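Local coordinates for protein catalase (Exiguobacterium oxidotolerans, PDB 2J2M) that breaks down hydrogen peroxide to water and oxygen at a buried haem, as a tetrameric catalase, at residues 114-117 with 122-125. Sequence-based numbering, arbitrary orientation.
Sequences SVKF and GNWD. With HEM (protoporphyrin IX containing Fe), chain E.
Segments 114-117 and 122-125 lie on the two arms of a beta hairpin in the catalase beta-barrel, with Phe117 and Trp124 as the hydrogen-bonded antiparallel pair. Phe117 N reaches Trp124 O at 2.9 Å, and Trp124 N returns to Phe117 O at 3.1 Å. On the face carrying these two residues the rings form an offset stack, centroids 4.5 Å apart and planes at 29°: Trp124 CE3 sits over one face of the phenyl ring, toward its rim, 3.5 Å from Phe117 CD1. Trp217 packs on Phe117 and Leu215 on Trp124, both from strand 210-219. Lys116 and Asp125, a non-hydrogen-bonded pair, lie side by side on the other face. The lysine chain leaves with CG anti to the backbone N (chi1 -178°) and bends at its last two torsions, which brings NZ to the syn side of Asp125 OD2 at 2.7 Å, a buried salt bridge. A water bridges Lys116 NZ and Asn123 ND2; Gly314 O also accepts from NZ. Asn123 packs on Gln12 of a second subunit, while Ser114 places OG 3.3 Å from haem CBA, on a propionate arm. This is a tight beta hairpin of the antiparallel catalase barrel, one strand of which contributes to the haem pocket.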
loop_
_atom_site.group_PDB
_atom_site.type_symbol
_atom_site.label_atom_id
_atom_site.label_comp_id
_atom_site.label_asym_id
_atom_site.label_seq_id
_atom_site.Cartn_x
_atom_site.Cartn_y
_atom_site.Cartn_z
ATOM N N SER A 114 -17.789 -11.906 17.160
ATOM C CA SER A 114 -18.148 -10.752 16.343
ATOM C C SER A 114 -19.347 -11.071 15.433
ATOM O O SER A 114 -19.368 -12.101 14.743
ATOM C CB SER A 114 -16.938 -10.280 15.493
ATOM O OG SER A 114 -15.842 -9.866 16.297
ATOM N N VAL A 115 -20.321 -10.166 15.420
ATOM C CA VAL A 115 -21.539 -10.315 14.609
ATOM C C VAL A 115 -21.912 -8.998 13.903
ATOM O O VAL A 115 -22.181 -7.983 14.554
ATOM C CB VAL A 115 -22.732 -10.853 15.440
ATOM C CG1 VAL A 115 -23.995 -10.973 14.571
ATOM C CG2 VAL A 115 -22.389 -12.201 16.027
ATOM N N LYS A 116 -21.894 -9.043 12.569
ATOM C CA LYS A 116 -22.323 -7.937 11.701
ATOM C C LYS A 116 -23.788 -8.148 11.315
ATOM O O LYS A 116 -24.147 -9.197 10.740
ATOM C CB LYS A 116 -21.454 -7.875 10.422
ATOM C CG LYS A 116 -21.787 -6.719 9.445
ATOM C CD LYS A 116 -20.830 -6.628 8.220
ATOM C CE LYS A 116 -19.404 -6.221 8.587
ATOM N NZ LYS A 116 -19.362 -5.000 9.443
ATOM N N PHE A 117 -24.619 -7.156 11.644
ATOM C CA PHE A 117 -26.068 -7.187 11.390
ATOM C C PHE A 117 -26.316 -6.256 10.245
ATOM O O PHE A 117 -26.044 -5.069 10.355
ATOM C CB PHE A 117 -26.875 -6.665 12.587
ATOM C CG PHE A 117 -26.811 -7.536 13.805
ATOM C CD1 PHE A 117 -25.625 -7.663 14.535
ATOM C CD2 PHE A 117 -27.956 -8.198 14.257
ATOM C CE1 PHE A 117 -25.592 -8.461 15.710
ATOM C CE2 PHE A 117 -27.933 -8.988 15.396
ATOM C CZ PHE A 117 -26.742 -9.129 16.122
ATOM N N GLY A 122 -28.836 0.479 8.276
ATOM C CA GLY A 122 -27.369 0.358 8.375
ATOM C C GLY A 122 -26.814 -0.890 9.061
ATOM O O GLY A 122 -27.561 -1.734 9.605
ATOM N N ASN A 123 -25.492 -1.026 9.010
ATOM C CA ASN A 123 -24.814 -2.115 9.728
ATOM C C ASN A 123 -24.588 -1.767 11.204
ATOM O O ASN A 123 -24.175 -0.635 11.535
ATOM C CB ASN A 123 -23.481 -2.512 9.061
ATOM C CG ASN A 123 -23.671 -3.167 7.676
ATOM O OD1 ASN A 123 -24.809 -3.354 7.203
ATOM N ND2 ASN A 123 -22.547 -3.492 7.013
ATOM N N TRP A 124 -24.868 -2.750 12.066
ATOM C CA TRP A 124 -24.464 -2.725 13.449
ATOM C C TRP A 124 -23.478 -3.840 13.706
ATOM O O TRP A 124 -23.779 -5.031 13.461
ATOM C CB TRP A 124 -25.666 -2.942 14.367
ATOM C CG TRP A 124 -25.277 -3.198 15.823
ATOM C CD1 TRP A 124 -24.323 -2.545 16.550
ATOM C CD2 TRP A 124 -25.867 -4.145 16.708
ATOM N NE1 TRP A 124 -24.256 -3.048 17.823
ATOM C CE2 TRP A 124 -25.200 -4.026 17.954
ATOM C CE3 TRP A 124 -26.900 -5.083 16.578
ATOM C CZ2 TRP A 124 -25.519 -4.817 19.049
ATOM C CZ3 TRP A 124 -27.214 -5.873 17.681
ATOM C CH2 TRP A 124 -26.525 -5.731 18.895
ATOM N N ASP A 125 -22.311 -3.503 14.234
ATOM C CA ASP A 125 -21.385 -4.565 14.595
ATOM C C ASP A 125 -21.428 -4.818 16.087
ATOM O O ASP A 125 -21.221 -3.881 16.860
ATOM C CB ASP A 125 -19.955 -4.216 14.174
ATOM C CG ASP A 125 -19.785 -4.139 12.669
ATOM O OD1 ASP A 125 -18.912 -3.361 12.239
ATOM O OD2 ASP A 125 -20.499 -4.851 11.918
HETATM C CHA HEM E . -9.821 -7.164 16.901
HETATM C CHB HEM E . -12.490 -7.963 20.908
HETATM C CHC HEM E . -10.215 -4.306 23.082
HETATM C CHD HEM E . -8.082 -3.086 18.933
HETATM C C1A HEM E . -10.776 -7.679 17.772
HETATM C C2A HEM E . -11.744 -8.740 17.497
HETATM C C3A HEM E . -12.481 -8.957 18.612
HETATM C C4A HEM E . -12.005 -8.053 19.627
HETATM C CMA HEM E . -13.631 -9.971 18.824
HETATM C CAA HEM E . -11.855 -9.479 16.138
HETATM C CBA HEM E . -12.875 -8.847 15.187
HETATM C CGA HEM E . -12.906 -9.716 13.949
HETATM O O1A HEM E . -12.465 -9.262 12.860
HETATM O O2A HEM E . -13.355 -10.889 14.062
HETATM C C1B HEM E . -12.162 -7.007 21.832
HETATM C C2B HEM E . -12.850 -6.735 23.084
HETATM C C3B HEM E . -12.201 -5.727 23.666
HETATM C C4B HEM E . -11.104 -5.331 22.816
HETATM C CMB HEM E . -14.127 -7.442 23.620
HETATM C CAB HEM E . -12.555 -5.025 24.988
HETATM C CBB HEM E . -12.943 -5.707 26.060
HETATM C C1C HEM E . -9.510 -3.583 22.157
HETATM C C2C HEM E . -8.893 -2.285 22.347
HETATM C C3C HEM E . -8.314 -1.962 21.173
HETATM C C4C HEM E . -8.539 -3.042 20.227
HETATM C CMC HEM E . -8.932 -1.416 23.640
HETATM C CAC HEM E . -7.499 -0.692 20.834
HETATM C CBC HEM E . -8.096 0.482 20.597
HETATM C C1D HEM E . -8.303 -4.064 17.990
HETATM C C2D HEM E . -7.774 -4.048 16.640
HETATM C C3D HEM E . -8.329 -5.319 15.998
HETATM C C4D HEM E . -9.131 -5.975 17.026
HETATM C CMD HEM E . -6.884 -2.940 15.983
HETATM C CAD HEM E . -8.105 -5.809 14.556
HETATM C CBD HEM E . -9.385 -5.515 13.771
HETATM C CGD HEM E . -9.190 -5.652 12.273
HETATM O O1D HEM E . -8.032 -5.779 11.754
HETATM O O2D HEM E . -10.227 -5.611 11.577
HETATM N NA HEM E . -10.983 -7.291 19.084
HETATM N NB HEM E . -11.100 -6.138 21.702
HETATM N NC HEM E . -9.277 -4.004 20.859
HETATM N ND HEM E . -9.089 -5.192 18.165
HETATM FE FE HEM E . -10.326 -5.479 19.837
HETATM O O HOH W 1 -20.030 -2.856 7.924
#